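Side-chain contacts in acetyl-CoA hydrolase/transferase family protein (Porphyromonas gingivalis, PDB 2NVV), which probably hydrolyses acetyl-CoA or transfers CoA between acetate and other carboxylic acids, and binds zinc: residues Ile125-Val130 against Gly134-Thr139; Pro32-Ala37 against Gly208-Ser213. All coordinates share one frame; numbering follows the deposited sequence.

Contact 1 of 2, residues Ile125-Val130 against Gly134-Thr139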
loop_
_atom_site.group_PDB
_atom_site.type_symbol
_atom_site.label_atom_id
_atom_site.label_comp_id
_atom_site.label_asym_id
_atom_site.label_seq_id
_atom_site.Cartn_x
_atom_site.Cartn_y
_atom_site.Cartn_z
ATOM N N ILE A 125 -25.408 16.313 7.949
ATOM C CA ILE A 125 -25.591 15.600 6.693
ATOM C C ILE A 125 -26.613 16.234 5.751
ATOM O O ILE A 125 -27.562 16.872 6.192
ATOM C CB ILE A 125 -26.011 14.135 6.951
ATOM C CG1 ILE A 125 -27.355 14.092 7.677
ATOM C CG2 ILE A 125 -24.962 13.436 7.791
ATOM C CD1 ILE A 125 -27.902 12.690 7.906
ATOM N N GLU A 126 -26.395 16.084 4.448
ATOM C CA GLU A 126 -27.351 16.591 3.467
ATOM C C GLU A 126 -28.194 15.387 3.041
ATOM O O GLU A 126 -27.666 14.320 2.748
ATOM C CB GLU A 126 -26.663 17.194 2.248
ATOM C CG GLU A 126 -27.679 17.729 1.262
ATOM C CD GLU A 126 -27.062 18.312 0.025
ATOM O OE1 GLU A 126 -27.118 19.549 -0.121
ATOM O OE2 GLU A 126 -26.526 17.528 -0.796
ATOM N N VAL A 127 -29.505 15.564 2.985
ATOM C CA VAL A 127 -30.389 14.459 2.670
ATOM C C VAL A 127 -31.422 14.737 1.579
ATOM O O VAL A 127 -31.767 15.896 1.294
ATOM C CB VAL A 127 -31.097 14.017 3.978
ATOM C CG1 VAL A 127 -32.123 12.976 3.708
ATOM C CG2 VAL A 127 -30.064 13.471 4.957
ATOM N N ALA A 128 -31.893 13.661 0.951
ATOM C CA ALA A 128 -32.919 13.756 -0.088
ATOM C C ALA A 128 -34.241 13.412 0.590
ATOM O O ALA A 128 -35.320 13.718 0.081
ATOM C CB ALA A 128 -32.631 12.767 -1.228
ATOM N N ASP A 129 -34.138 12.759 1.744
ATOM C CA ASP A 129 -35.301 12.375 2.531
ATOM C C ASP A 129 -34.904 11.786 3.873
ATOM O O ASP A 129 -34.012 10.940 3.967
ATOM C CB ASP A 129 -36.157 11.363 1.777
ATOM C CG ASP A 129 -37.530 11.190 2.396
ATOM O OD1 ASP A 129 -38.232 12.207 2.579
ATOM O OD2 ASP A 129 -37.913 10.043 2.695
ATOM N N VAL A 130 -35.570 12.260 4.919
ATOM C CA VAL A 130 -35.334 11.782 6.275
ATOM C C VAL A 130 -36.687 11.358 6.837
ATOM O O VAL A 130 -37.612 12.160 6.942
ATOM C CB VAL A 130 -34.718 12.884 7.163
ATOM C CG1 VAL A 130 -35.604 14.123 7.145
ATOM C CG2 VAL A 130 -34.517 12.361 8.578
ATOM N N GLY A 134 -36.249 7.715 11.617
ATOM C CA GLY A 134 -34.809 7.816 11.424
ATOM C C GLY A 134 -34.153 7.201 10.199
ATOM O O GLY A 134 -33.026 6.715 10.291
ATOM N N LYS A 135 -34.833 7.202 9.059
ATOM C CA LYS A 135 -34.229 6.647 7.849
ATOM C C LYS A 135 -33.681 7.791 7.005
ATOM O O LYS A 135 -34.411 8.714 6.631
ATOM C CB LYS A 135 -35.246 5.839 7.035
ATOM C CG LYS A 135 -35.638 4.524 7.663
ATOM C CD LYS A 135 -36.514 3.727 6.719
ATOM C CE LYS A 135 -36.986 2.417 7.352
ATOM N NZ LYS A 135 -37.867 1.658 6.402
ATOM N N ILE A 136 -32.387 7.726 6.714
ATOM C CA ILE A 136 -31.733 8.769 5.941
ATOM C C ILE A 136 -31.433 8.354 4.508
ATOM O O ILE A 136 -30.919 7.265 4.266
ATOM C CB ILE A 136 -30.406 9.202 6.623
ATOM C CG1 ILE A 136 -30.705 10.023 7.880
ATOM C CG2 ILE A 136 -29.545 9.999 5.663
ATOM C CD1 ILE A 136 -31.183 9.197 9.050
ATOM N N LEU A 137 -31.771 9.230 3.564
ATOM C CA LEU A 137 -31.496 8.990 2.153
ATOM C C LEU A 137 -30.512 10.087 1.733
ATOM O O LEU A 137 -30.882 11.263 1.646
ATOM C CB LEU A 137 -32.782 9.065 1.309
ATOM C CG LEU A 137 -32.641 8.832 -0.209
ATOM C CD1 LEU A 137 -32.065 7.459 -0.494
ATOM C CD2 LEU A 137 -33.994 8.964 -0.873
ATOM N N PRO A 138 -29.249 9.712 1.474
ATOM C CA PRO A 138 -28.177 10.624 1.066
ATOM C C PRO A 138 -28.487 11.246 -0.286
ATOM O O PRO A 138 -29.453 10.860 -0.945
ATOM C CB PRO A 138 -26.950 9.714 0.968
ATOM C CG PRO A 138 -27.331 8.479 1.703
ATOM C CD PRO A 138 -28.785 8.320 1.415
ATOM N N THR A 139 -27.665 12.202 -0.705
ATOM C CA THR A 139 -27.874 12.825 -1.992
ATOM C C THR A 139 -26.890 12.275 -3.008
ATOM O O THR A 139 -26.961 11.103 -3.371
ATOM C CB THR A 139 -27.760 14.361 -1.927
ATOM O OG1 THR A 139 -26.550 14.730 -1.266
ATOM C CG2 THR A 139 -28.939 14.944 -1.187
#

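Contact 2 of 2, residues Pro32-Ala37 against Gly208-Ser213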
loop_
_atom_site.group_PDB
_atom_site.type_symbol
_atom_site.label_atom_id
_atom_site.label_comp_id
_atom_site.label_asym_id
_atom_site.label_seq_id
_atom_site.Cartn_x
_atom_site.Cartn_y
_atom_site.Cartn_z
ATOM N N PRO A 32 -23.242 19.157 3.411
ATOM C CA PRO A 32 -24.137 20.196 3.912
ATOM C C PRO A 32 -23.621 21.534 3.358
ATOM O O PRO A 32 -22.411 21.720 3.239
ATOM C CB PRO A 32 -23.989 20.065 5.428
ATOM C CG PRO A 32 -22.589 19.546 5.586
ATOM C CD PRO A 32 -22.544 18.495 4.524
ATOM N N LYS A 33 -24.531 22.452 3.025
ATOM C CA LYS A 33 -24.149 23.732 2.434
ATOM C C LYS A 33 -24.553 25.014 3.175
ATOM O O LYS A 33 -24.062 26.101 2.848
ATOM C CB LYS A 33 -24.707 23.799 1.013
ATOM C CG LYS A 33 -24.299 22.646 0.138
ATOM C CD LYS A 33 -25.187 22.561 -1.092
ATOM C CE LYS A 33 -24.749 21.430 -2.018
ATOM N NZ LYS A 33 -24.909 20.092 -1.409
ATOM N N VAL A 34 -25.436 24.909 4.162
ATOM C CA VAL A 34 -25.872 26.113 4.861
ATOM C C VAL A 34 -25.546 26.155 6.366
ATOM O O VAL A 34 -25.308 27.225 6.936
ATOM C CB VAL A 34 -27.393 26.343 4.623
ATOM C CG1 VAL A 34 -28.203 25.404 5.483
ATOM C CG2 VAL A 34 -27.761 27.793 4.897
ATOM N N VAL A 35 -25.504 24.999 7.007
ATOM C CA VAL A 35 -25.195 24.978 8.423
ATOM C C VAL A 35 -23.730 25.310 8.730
ATOM O O VAL A 35 -23.447 26.110 9.622
ATOM C CB VAL A 35 -25.559 23.621 9.054
ATOM C CG1 VAL A 35 -25.084 23.577 10.517
ATOM C CG2 VAL A 35 -27.063 23.422 8.992
ATOM N N PRO A 36 -22.774 24.693 8.006
ATOM C CA PRO A 36 -21.371 25.017 8.305
ATOM C C PRO A 36 -21.044 26.517 8.273
ATOM O O PRO A 36 -20.177 26.987 9.015
ATOM C CB PRO A 36 -20.590 24.201 7.268
ATOM C CG PRO A 36 -21.601 23.882 6.211
ATOM C CD PRO A 36 -22.860 23.648 6.973
ATOM N N ALA A 37 -21.745 27.270 7.431
ATOM C CA ALA A 37 -21.530 28.706 7.342
ATOM C C ALA A 37 -22.061 29.380 8.610
ATOM O O ALA A 37 -21.496 30.371 9.084
ATOM C CB ALA A 37 -22.236 29.263 6.114
ATOM N N GLY A 208 -32.344 18.308 14.722
ATOM C CA GLY A 208 -33.082 19.206 13.848
ATOM C C GLY A 208 -32.911 18.966 12.358
ATOM O O GLY A 208 -31.910 18.391 11.910
ATOM N N VAL A 209 -33.904 19.413 11.590
ATOM C CA VAL A 209 -33.894 19.286 10.134
ATOM C C VAL A 209 -34.031 20.660 9.498
ATOM O O VAL A 209 -35.052 21.331 9.659
ATOM C CB VAL A 209 -35.052 18.402 9.614
ATOM C CG1 VAL A 209 -34.989 18.316 8.095
ATOM C CG2 VAL A 209 -34.967 16.999 10.224
ATOM N N VAL A 210 -32.995 21.078 8.779
ATOM C CA VAL A 210 -32.990 22.381 8.115
ATOM C C VAL A 210 -33.345 22.189 6.648
ATOM O O VAL A 210 -32.690 21.422 5.936
ATOM C CB VAL A 210 -31.590 23.048 8.194
ATOM C CG1 VAL A 210 -31.653 24.453 7.629
ATOM C CG2 VAL A 210 -31.088 23.068 9.631
ATOM N N ARG A 211 -34.383 22.876 6.189
ATOM C CA ARG A 211 -34.787 22.749 4.800
ATOM C C ARG A 211 -33.933 23.647 3.931
ATOM O O ARG A 211 -33.715 24.814 4.252
ATOM C CB ARG A 211 -36.257 23.132 4.622
ATOM C CG ARG A 211 -37.248 22.213 5.299
ATOM C CD ARG A 211 -38.647 22.441 4.738
ATOM N NE ARG A 211 -39.681 21.661 5.421
ATOM C CZ ARG A 211 -40.238 22.005 6.580
ATOM N NH1 ARG A 211 -39.867 23.123 7.203
ATOM N NH2 ARG A 211 -41.174 21.231 7.114
ATOM N N THR A 212 -33.444 23.102 2.826
ATOM C CA THR A 212 -32.625 23.882 1.909
ATOM C C THR A 212 -33.047 23.597 0.477
ATOM O O THR A 212 -33.838 22.697 0.213
ATOM C CB THR A 212 -31.117 23.537 2.031
ATOM O OG1 THR A 212 -30.881 22.225 1.508
ATOM C CG2 THR A 212 -30.673 23.584 3.493
ATOM N N SER A 213 -32.518 24.389 -0.443
ATOM C CA SER A 213 -32.794 24.212 -1.857
ATOM C C SER A 213 -31.513 24.662 -2.514
ATOM O O SER A 213 -31.347 25.827 -2.841
ATOM C CB SER A 213 -33.964 25.084 -2.298
ATOM O OG SER A 213 -34.336 24.776 -3.629
#

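Contact 1 of 2, residues Ile125-Val130 against Gly134-Thr139
Thr-139 meets the carboxylate of Glu-126 almost at right angles to the long axis of that side chain. Its OG1 donates a hydrogen bond of 2.8 Å to OE2 of Glu-126, using the anti lone pair, the one turned away from OE1. CG of Glu-126 lies opposite its own backbone N (chi1 -179°) and the chain runs on extended, which carries the carboxylate out to the threonine. OE1 is held separately, by a salt bridge to Lys-33 and a hydrogen bond from Asn-160. The buried carboxylate is gripped at both oxygens, and the nearby lysine charge would favour its ionised form.

On the other face of the strand from Glu-126, Ile-136 crosses both Ile-125 and Val-127 at about a right angle. Its CG2 touches CG2 of Val-127 at 3.6 Å, and its CG1 meets CD1 of Ile-125 at 3.9 Å. On the opposite face of the hairpin, CD2 of Leu-137 rests beside CB of Ala-128 at 4.1 Å, with CB of Asp-129 close by.

The backbone makes a classic beta bulge: Ala-128 and Asp-129 both face Leu-137. Ala-128 N binds Leu-137 O at 2.7 Å in a nearly straight bond (178°).

The contact forms a beta hairpin of strands 129-130 and 135-137, directly after strand 122-127 of the parallel sheet. Helix 145-151 covers Ile-125 and Pro-138 through Leu-145, while strand 199-200 continues the hairpin sheet beyond 135-137.

Contact 2 of 2, residues Pro32-Ala37 against Gly208-Ser213
Val-34 lays its CG1 methyl against CG2 of Thr-212 at 3.7 Å. The two side chains run past each other in opposite directions. The same CG1 also reaches CG1 of Val-210, at 4.2 Å, so one methyl of Val-34 serves two strand residues. Its first torsion (chi1 77°) sets CG1 between the backbone N and the carbonyl carbon, and that placement turns this branch to the strand.

Val-35 makes the second half of the contact. Its CG2 meets CG2 of Val-210 at 4.1 Å, with the two side chains set at a slant. Val-210 thus uses both branches: CG1 goes to Val-34 and CG2 to Val-35. The alternation along the strand explains the pattern. Val-210 and Thr-212 point to the segment 32-37, while Arg-211 between them points away and makes a cation-pi contact with Phe-5.

The contact joins the start of helix 35-47 to strand 206-212, an outermost strand of the parallel sheet within this chain. The strand pairs with 154-160, and Glu-158 of that neighbour accepts a hydrogen bond from the backbone N of Lys-33. Val-35 also packs on Ile-124 of strand 122-127, so the helix start spans more than one strand.

No hydrogen bond passes between the two segments. The contact is small, 119 Å² in all, and made of methyl groups alone. Between the two segments, cohesion probably comes from dispersion and buried apolar surface. A directional hold just before the helix comes instead from Glu-158.

In the fold
Contacts 1 and 2 lie about 12 Å apart, centre to centre, and both reach the parallel sheet in the N-terminal part of the protein. They touch through a salt bridge of 2.6 Å between Glu-126 OE1 and Lys-33 NZ, which ties the strand before the hairpin to the loop before helix 35-47. A looser packing contact joins CG1 of Val-130 to CG2 of Val-209 at 4.3 Å. Along the chain, both segments of contact 1 fall within the 170 residues that separate the two segments of contact 2. Both contacts lie away from the zinc ligands His-411, Asp-413, Glu-416 and His-417, and from the predicted active-site Glu-284.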